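L-Ala-D/L-Glu Epimerase (Escherichia coli, PDB 1JPD) belongs to the enolase superfamily of enzymes, pairing a mandelate racemase/muconate lactonizing-type N-terminal domain with a TIM-barrel-like C-terminal domain. Local coordinates at residues L280-A285 with T305-D310; V33-E38 with N92-A97. All blocks are in the same frame, centred on the assembly; numbering follows the deposited sequence.

The contacts lie in different domains, contact 1 in the C-terminal and contact 2 in the N-terminal one. Contact 1 joins the entry into helix 283-289, after strand 273-276, to the loop after strand 298-299; contact 2 packs strand 29-39 against helix 89-104. Their centres lie about 17 Å apart, and they meet directly where Arg-284 NH2 packs 3.4 Å from Val-34 CG2. Val-34 points away from segment 92-97, and it is on that other face that Arg-284 touches it. Leu-280 and Leu-307 also reach Ala-30 on the same strand. In TIM barrels the active site lies at the C-terminal ends of the strands, the side to which contact 1 belongs.

Contact 1 (L280-A285 with T305-D310); sequences LCTSRA and TWLAVD
Leu-280 meets Trp-306 through one methyl: Leu-280 CD2 lies 3.5 Å from Trp-306 CB and 3.8 Å from Trp-306 CG, so the touch is at the root of the indole. The two side chains cross at about a right angle, and the ring leads away from the leucine, its NE1 hydrogen-bonded to Asp-302. Cys-281 contributes its backbone. While its side chain turns away, to pack on Glu-47, Cys-281 O comes 3.3 Å from Leu-307 CD1, a van der Waals contact of a carbonyl oxygen with a methyl; Leu-307 points toward this segment and also packs on Trp-14 and Ala-30.

Helix 283-289 follows strand 273-276, and the loop with residues 305-310 comes after strand 298-299, both parallel barrel strands. The contact therefore ties a helix start to a loop at the C-terminal ends of the barrel strands, the side that the N-terminal domain caps in the enolase superfamily.

At Thr-282 the chain enters the helix. As the N-cap, Thr-282 OG1 accepts from Arg-284 N, 3.2 Å away, and is also hydrogen-bonded to Glu-47. Thr-282 CB rests 3.4 Å from Asp-310 OD1. Ser-283, the next residue, is gripped twice by the same carboxylate. Ser-283 N donates to Asp-310 OD1 over 3.1 Å, nearly straight at 164° and to the syn lone pair. Ser-283 OG donates to Asp-310 OD2 over 2.5 Å, on the syn side but 24° out of the carboxylate plane, and is in turn bonded to Leu-315 N. With CG anti to the Asp-310 backbone N (chi1 -168°), the carboxylate extends to the first turn of the helix, where the helix dipole would probably stabilise its negative charge. At the next residue, Arg-284 NH2 forms salt bridges with Glu-47 and Glu-12.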
ATOM      1  N   LEU A 280      -1.332  -3.338   7.061  1.00 41.18           N
ATOM      2  CA  LEU A 280      -0.736  -4.398   7.870  1.00 42.72           C
ATOM      3  C   LEU A 280      -1.358  -5.659   7.263  1.00 40.22           C
ATOM      4  O   LEU A 280      -2.572  -5.730   7.094  1.00 38.05           O
ATOM      5  CB  LEU A 280      -1.136  -4.249   9.342  1.00 43.65           C
ATOM      6  CG  LEU A 280      -0.440  -3.111  10.089  1.00 45.69           C
ATOM      7  CD1 LEU A 280      -0.962  -3.029  11.507  1.00 46.99           C
ATOM      8  CD2 LEU A 280       1.061  -3.349  10.084  1.00 43.57           C
ATOM      9  N   CYS A 281      -0.537  -6.648   6.930  1.00 38.08           N
ATOM     10  CA  CYS A 281      -1.049  -7.852   6.286  1.00 41.23           C
ATOM     11  C   CYS A 281      -0.049  -9.003   6.332  1.00 37.60           C
ATOM     12  O   CYS A 281       1.043  -8.856   6.872  1.00 41.97           O
ATOM     13  CB  CYS A 281      -1.354  -7.523   4.822  1.00 41.64           C
ATOM     14  SG  CYS A 281       0.126  -6.914   3.920  1.00 40.37           S
ATOM     15  N   THR A 282      -0.430 -10.146   5.767  1.00 34.21           N
ATOM     16  CA  THR A 282       0.473 -11.297   5.708  1.00 34.47           C
ATOM     17  C   THR A 282       1.083 -11.268   4.312  1.00 36.32           C
ATOM     18  O   THR A 282       0.671 -10.457   3.469  1.00 32.48           O
ATOM     19  CB  THR A 282      -0.258 -12.645   5.879  1.00 32.17           C
ATOM     20  OG1 THR A 282      -0.976 -12.954   4.679  1.00 34.21           O
ATOM     21  CG2 THR A 282      -1.221 -12.592   7.048  1.00 34.94           C
ATOM     22  N   SER A 283       2.049 -12.149   4.060  1.00 35.92           N
ATOM     23  CA  SER A 283       2.697 -12.189   2.753  1.00 34.29           C
ATOM     24  C   SER A 283       1.700 -12.340   1.610  1.00 35.42           C
ATOM     25  O   SER A 283       1.959 -11.893   0.492  1.00 38.18           O
ATOM     26  CB  SER A 283       3.719 -13.322   2.696  1.00 33.00           C
ATOM     27  OG  SER A 283       4.806 -13.063   3.566  1.00 34.81           O
ATOM     28  N   ARG A 284       0.554 -12.955   1.893  1.00 35.09           N
ATOM     29  CA  ARG A 284      -0.465 -13.161   0.872  1.00 34.54           C
ATOM     30  C   ARG A 284      -0.857 -11.870   0.173  1.00 34.07           C
ATOM     31  O   ARG A 284      -1.027 -11.845  -1.042  1.00 39.42           O
ATOM     32  CB  ARG A 284      -1.710 -13.818   1.482  1.00 35.62           C
ATOM     33  CG  ARG A 284      -1.572 -15.327   1.722  1.00 33.72           C
ATOM     34  CD  ARG A 284      -2.843 -15.918   2.318  1.00 33.10           C
ATOM     35  NE  ARG A 284      -3.203 -15.217   3.545  1.00 36.68           N
ATOM     36  CZ  ARG A 284      -3.731 -15.794   4.617  1.00 34.45           C
ATOM     37  NH1 ARG A 284      -3.975 -17.099   4.620  1.00 31.92           N
ATOM     38  NH2 ARG A 284      -3.983 -15.069   5.700  1.00 34.98           N
ATOM     39  N   ALA A 285      -0.987 -10.793   0.938  1.00 37.76           N
ATOM     40  CA  ALA A 285      -1.378  -9.509   0.366  1.00 39.20           C
ATOM     41  C   ALA A 285      -0.255  -8.844  -0.423  1.00 37.09           C
ATOM     42  O   ALA A 285      -0.513  -8.175  -1.420  1.00 34.05           O
ATOM     43  CB  ALA A 285      -1.878  -8.568   1.465  1.00 39.14           C
ATOM     44  N   THR A 305       6.342  -7.634   7.984  1.00 38.58           N
ATOM     45  CA  THR A 305       7.374  -7.584   9.024  1.00 39.94           C
ATOM     46  C   THR A 305       6.863  -6.999  10.336  1.00 42.63           C
ATOM     47  O   THR A 305       7.514  -7.130  11.370  1.00 46.57           O
ATOM     48  CB  THR A 305       8.635  -6.775   8.580  1.00 38.00           C
ATOM     49  OG1 THR A 305       8.295  -5.396   8.404  1.00 42.69           O
ATOM     50  CG2 THR A 305       9.195  -7.316   7.267  1.00 36.74           C
ATOM     51  N   TRP A 306       5.696  -6.363  10.294  1.00 42.28           N
ATOM     52  CA  TRP A 306       5.126  -5.771  11.496  1.00 45.05           C
ATOM     53  C   TRP A 306       4.386  -6.818  12.318  1.00 46.67           C
ATOM     54  O   TRP A 306       3.964  -6.546  13.442  1.00 54.14           O
ATOM     55  CB  TRP A 306       4.163  -4.623  11.145  1.00 45.95           C
ATOM     56  CG  TRP A 306       4.810  -3.466  10.427  1.00 48.35           C
ATOM     57  CD1 TRP A 306       5.235  -3.438   9.127  1.00 50.85           C
ATOM     58  CD2 TRP A 306       5.142  -2.189  10.980  1.00 49.94           C
ATOM     59  NE1 TRP A 306       5.814  -2.224   8.838  1.00 47.87           N
ATOM     60  CE2 TRP A 306       5.770  -1.437   9.957  1.00 48.73           C
ATOM     61  CE3 TRP A 306       4.972  -1.603  12.242  1.00 54.68           C
ATOM     62  CZ2 TRP A 306       6.231  -0.131  10.158  1.00 51.30           C
ATOM     63  CZ3 TRP A 306       5.433  -0.296  12.444  1.00 58.35           C
ATOM     64  CH2 TRP A 306       6.054   0.422  11.403  1.00 56.63           C
ATOM     65  N   LEU A 307       4.216  -8.011  11.760  1.00 42.74           N
ATOM     66  CA  LEU A 307       3.516  -9.068  12.478  1.00 45.58           C
ATOM     67  C   LEU A 307       4.516  -9.978  13.188  1.00 46.76           C
ATOM     68  O   LEU A 307       5.588 -10.268  12.648  1.00 46.91           O
ATOM     69  CB  LEU A 307       2.666  -9.903  11.518  1.00 44.09           C
ATOM     70  CG  LEU A 307       1.777  -9.196  10.497  1.00 45.08           C
ATOM     71  CD1 LEU A 307       0.879 -10.229   9.858  1.00 45.00           C
ATOM     72  CD2 LEU A 307       0.941  -8.132  11.150  1.00 47.64           C
ATOM     73  N   ALA A 308       4.160 -10.425  14.395  1.00 46.70           N
ATOM     74  CA  ALA A 308       5.023 -11.310  15.184  1.00 45.96           C
ATOM     75  C   ALA A 308       5.392 -12.540  14.354  1.00 47.15           C
ATOM     76  O   ALA A 308       6.548 -12.969  14.324  1.00 45.42           O
ATOM     77  CB  ALA A 308       4.307 -11.733  16.466  1.00 44.59           C
ATOM     78  N   VAL A 309       4.390 -13.099  13.686  1.00 46.09           N
ATOM     79  CA  VAL A 309       4.574 -14.256  12.826  1.00 46.13           C
ATOM     80  C   VAL A 309       3.852 -13.958  11.527  1.00 47.49           C
ATOM     81  O   VAL A 309       3.044 -13.032  11.456  1.00 49.62           O
ATOM     82  CB  VAL A 309       3.988 -15.539  13.451  1.00 46.47           C
ATOM     83  CG1 VAL A 309       4.852 -15.988  14.625  1.00 45.69           C
ATOM     84  CG2 VAL A 309       2.559 -15.287  13.910  1.00 48.23           C
ATOM     85  N   ASP A 310       4.152 -14.745  10.502  1.00 46.20           N
ATOM     86  CA  ASP A 310       3.557 -14.567   9.184  1.00 43.13           C
ATOM     87  C   ASP A 310       3.032 -15.924   8.720  1.00 46.11           C
ATOM     88  O   ASP A 310       3.129 -16.923   9.440  1.00 44.67           O
ATOM     89  CB  ASP A 310       4.634 -14.054   8.215  1.00 38.04           C
ATOM     90  CG  ASP A 310       4.068 -13.561   6.888  1.00 39.57           C
ATOM     91  OD1 ASP A 310       2.848 -13.682   6.638  1.00 37.17           O
ATOM     92  OD2 ASP A 310       4.862 -13.048   6.077  1.00 39.64           O
TER

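Contact 2 (V33-E38 with N92-A97)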
ATOM      1  N   VAL A  33      -9.181 -10.478   6.519  1.00 31.50           N
ATOM      2  CA  VAL A  33     -10.243 -11.381   6.123  1.00 34.33           C
ATOM      3  C   VAL A  33      -9.736 -12.184   4.929  1.00 36.79           C
ATOM      4  O   VAL A  33      -9.248 -11.619   3.942  1.00 40.60           O
ATOM      5  CB  VAL A  33     -11.518 -10.615   5.723  1.00 31.74           C
ATOM      6  CG1 VAL A  33     -12.521 -11.577   5.126  1.00 30.89           C
ATOM      7  CG2 VAL A  33     -12.116  -9.925   6.941  1.00 31.20           C
ATOM      8  N   VAL A  34      -9.844 -13.504   5.021  1.00 36.37           N
ATOM      9  CA  VAL A  34      -9.378 -14.366   3.947  1.00 37.80           C
ATOM     10  C   VAL A  34     -10.527 -15.003   3.179  1.00 37.82           C
ATOM     11  O   VAL A  34     -11.556 -15.360   3.759  1.00 39.79           O
ATOM     12  CB  VAL A  34      -8.486 -15.506   4.486  1.00 37.47           C
ATOM     13  CG1 VAL A  34      -7.896 -16.285   3.323  1.00 38.85           C
ATOM     14  CG2 VAL A  34      -7.392 -14.952   5.375  1.00 34.35           C
ATOM     15  N   VAL A  35     -10.341 -15.139   1.872  1.00 35.28           N
ATOM     16  CA  VAL A  35     -11.334 -15.770   1.021  1.00 41.96           C
ATOM     17  C   VAL A  35     -10.669 -16.840   0.175  1.00 45.16           C
ATOM     18  O   VAL A  35      -9.766 -16.560  -0.618  1.00 45.55           O
ATOM     19  CB  VAL A  35     -12.014 -14.772   0.078  1.00 43.07           C
ATOM     20  CG1 VAL A  35     -12.842 -15.532  -0.966  1.00 40.78           C
ATOM     21  CG2 VAL A  35     -12.901 -13.830   0.883  1.00 43.39           C
ATOM     22  N   GLU A  36     -11.124 -18.073   0.346  1.00 49.37           N
ATOM     23  CA  GLU A  36     -10.582 -19.192  -0.402  1.00 51.24           C
ATOM     24  C   GLU A  36     -11.609 -19.678  -1.422  1.00 49.57           C
ATOM     25  O   GLU A  36     -12.734 -20.019  -1.063  1.00 47.78           O
ATOM     26  CB  GLU A  36     -10.209 -20.310   0.569  1.00 54.17           C
ATOM     27  CG  GLU A  36      -9.696 -21.573  -0.081  1.00 64.54           C
ATOM     28  CD  GLU A  36      -9.015 -22.496   0.913  1.00 69.45           C
ATOM     29  OE1 GLU A  36      -9.059 -23.725   0.701  1.00 74.71           O
ATOM     30  OE2 GLU A  36      -8.425 -21.994   1.901  1.00 70.64           O
ATOM     31  N   LEU A  37     -11.219 -19.681  -2.693  1.00 51.65           N
ATOM     32  CA  LEU A  37     -12.091 -20.130  -3.781  1.00 59.17           C
ATOM     33  C   LEU A  37     -11.618 -21.495  -4.272  1.00 62.53           C
ATOM     34  O   LEU A  37     -10.425 -21.791  -4.233  1.00 64.23           O
ATOM     35  CB  LEU A  37     -12.058 -19.132  -4.946  1.00 55.82           C
ATOM     36  CG  LEU A  37     -12.485 -17.688  -4.673  1.00 53.92           C
ATOM     37  CD1 LEU A  37     -12.354 -16.875  -5.942  1.00 51.35           C
ATOM     38  CD2 LEU A  37     -13.912 -17.653  -4.170  1.00 52.37           C
ATOM     39  N   GLU A  38     -12.547 -22.323  -4.736  1.00 67.12           N
ATOM     40  CA  GLU A  38     -12.188 -23.654  -5.215  1.00 71.73           C
ATOM     41  C   GLU A  38     -12.864 -24.040  -6.529  1.00 72.66           C
ATOM     42  O   GLU A  38     -14.052 -24.358  -6.559  1.00 75.57           O
ATOM     43  CB  GLU A  38     -12.525 -24.696  -4.153  1.00 71.69           C
ATOM     44  CG  GLU A  38     -12.172 -26.123  -4.539  1.00 75.73           C
ATOM     45  CD  GLU A  38     -11.082 -26.706  -3.665  1.00 76.78           C
ATOM     46  OE1 GLU A  38     -11.186 -26.587  -2.425  1.00 77.90           O
ATOM     47  OE2 GLU A  38     -10.123 -27.292  -4.212  1.00 79.01           O
ATOM     48  N   ASN A  92     -11.354  -6.395  -2.699  1.00 43.00           N
ATOM     49  CA  ASN A  92      -9.939  -6.727  -2.795  1.00 38.70           C
ATOM     50  C   ASN A  92      -9.691  -8.213  -2.548  1.00 41.67           C
ATOM     51  O   ASN A  92      -8.962  -8.860  -3.310  1.00 41.53           O
ATOM     52  CB  ASN A  92      -9.120  -5.888  -1.813  1.00 34.31           C
ATOM     53  CG  ASN A  92      -7.624  -6.098  -1.976  1.00 36.28           C
ATOM     54  OD1 ASN A  92      -7.128  -6.278  -3.097  1.00 32.24           O
ATOM     55  ND2 ASN A  92      -6.894  -6.062  -0.863  1.00 31.26           N
ATOM     56  N   ALA A  93     -10.295  -8.758  -1.494  1.00 38.61           N
ATOM     57  CA  ALA A  93     -10.121 -10.176  -1.196  1.00 38.71           C
ATOM     58  C   ALA A  93     -10.640 -11.040  -2.352  1.00 42.68           C
ATOM     59  O   ALA A  93      -9.967 -11.979  -2.786  1.00 43.20           O
ATOM     60  CB  ALA A  93     -10.839 -10.538   0.082  1.00 31.95           C
ATOM     61  N   LEU A  94     -11.824 -10.717  -2.866  1.00 42.99           N
ATOM     62  CA  LEU A  94     -12.390 -11.497  -3.961  1.00 44.31           C
ATOM     63  C   LEU A  94     -11.600 -11.375  -5.257  1.00 46.72           C
ATOM     64  O   LEU A  94     -11.294 -12.379  -5.911  1.00 47.75           O
ATOM     65  CB  LEU A  94     -13.843 -11.093  -4.202  1.00 39.08           C
ATOM     66  CG  LEU A  94     -14.744 -11.415  -3.015  1.00 43.89           C
ATOM     67  CD1 LEU A  94     -16.155 -10.937  -3.291  1.00 41.16           C
ATOM     68  CD2 LEU A  94     -14.709 -12.907  -2.741  1.00 40.90           C
ATOM     69  N   ASP A  95     -11.272 -10.144  -5.629  1.00 47.30           N
ATOM     70  CA  ASP A  95     -10.520  -9.905  -6.852  1.00 45.62           C
ATOM     71  C   ASP A  95      -9.188 -10.648  -6.786  1.00 47.40           C
ATOM     72  O   ASP A  95      -8.785 -11.305  -7.743  1.00 46.15           O
ATOM     73  CB  ASP A  95     -10.302  -8.398  -7.049  1.00 40.74           C
ATOM     74  CG  ASP A  95      -9.602  -8.069  -8.359  1.00 42.51           C
ATOM     75  OD1 ASP A  95      -8.360  -7.969  -8.375  1.00 46.88           O
ATOM     76  OD2 ASP A  95     -10.293  -7.915  -9.383  1.00 41.51           O
ATOM     77  N   CYS A  96      -8.510 -10.562  -5.647  1.00 46.74           N
ATOM     78  CA  CYS A  96      -7.237 -11.248  -5.506  1.00 46.91           C
ATOM     79  C   CYS A  96      -7.435 -12.754  -5.497  1.00 48.67           C
ATOM     80  O   CYS A  96      -6.640 -13.481  -6.086  1.00 55.18           O
ATOM     81  CB  CYS A  96      -6.516 -10.795  -4.235  1.00 47.60           C
ATOM     82  SG  CYS A  96      -5.926  -9.086  -4.329  1.00 41.86           S
ATOM     83  N   ALA A  97      -8.487 -13.229  -4.838  1.00 45.69           N
ATOM     84  CA  ALA A  97      -8.749 -14.664  -4.806  1.00 44.53           C
ATOM     85  C   ALA A  97      -8.977 -15.181  -6.233  1.00 45.14           C
ATOM     86  O   ALA A  97      -8.519 -16.266  -6.579  1.00 48.80           O
ATOM     87  CB  ALA A  97      -9.955 -14.959  -3.937  1.00 43.72           C
TER
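Val-35 straddles the helix surface with its two methyls, its side chain set at an oblique angle to that of Leu-94. CG1 of Val-35 packs 3.7 Å from Leu-94 CD2, while Val-35 CG2 lies 4.0 Å from Ala-93 CB. The fork is fixed by chi1 of 169°, which places CG1 anti to the backbone N and CG2 anti to the carbonyl carbon. Leu-94 does not aim its CB at the strand, yet its end comes nearer, and CD2 makes the touch; Ile-65 of helix 58-66 packs on both Val-35 and Leu-94.

One turn along the helix from Ala-93, Ala-97 directs its CB at the strand. Ala-97 CB meets Leu-37 CD1 and Val-35 O, each at 3.7 Å. Small alanine side chains at the interface are consistent with the 8.0 Å closest approach of the axes of segments 33-38 and 92-97, whose N-to-C directions differ by 34°.

All touching residues are buried and their side-chain contacts apolar, although backbone oxygens also meet alanine methyls. Val-35 and Leu-37 alternate with Val-34 and Glu-36, which point away, as expected for a helix packed on one face of the three-stranded antiparallel sheet of an enolase-superfamily N-terminal domain.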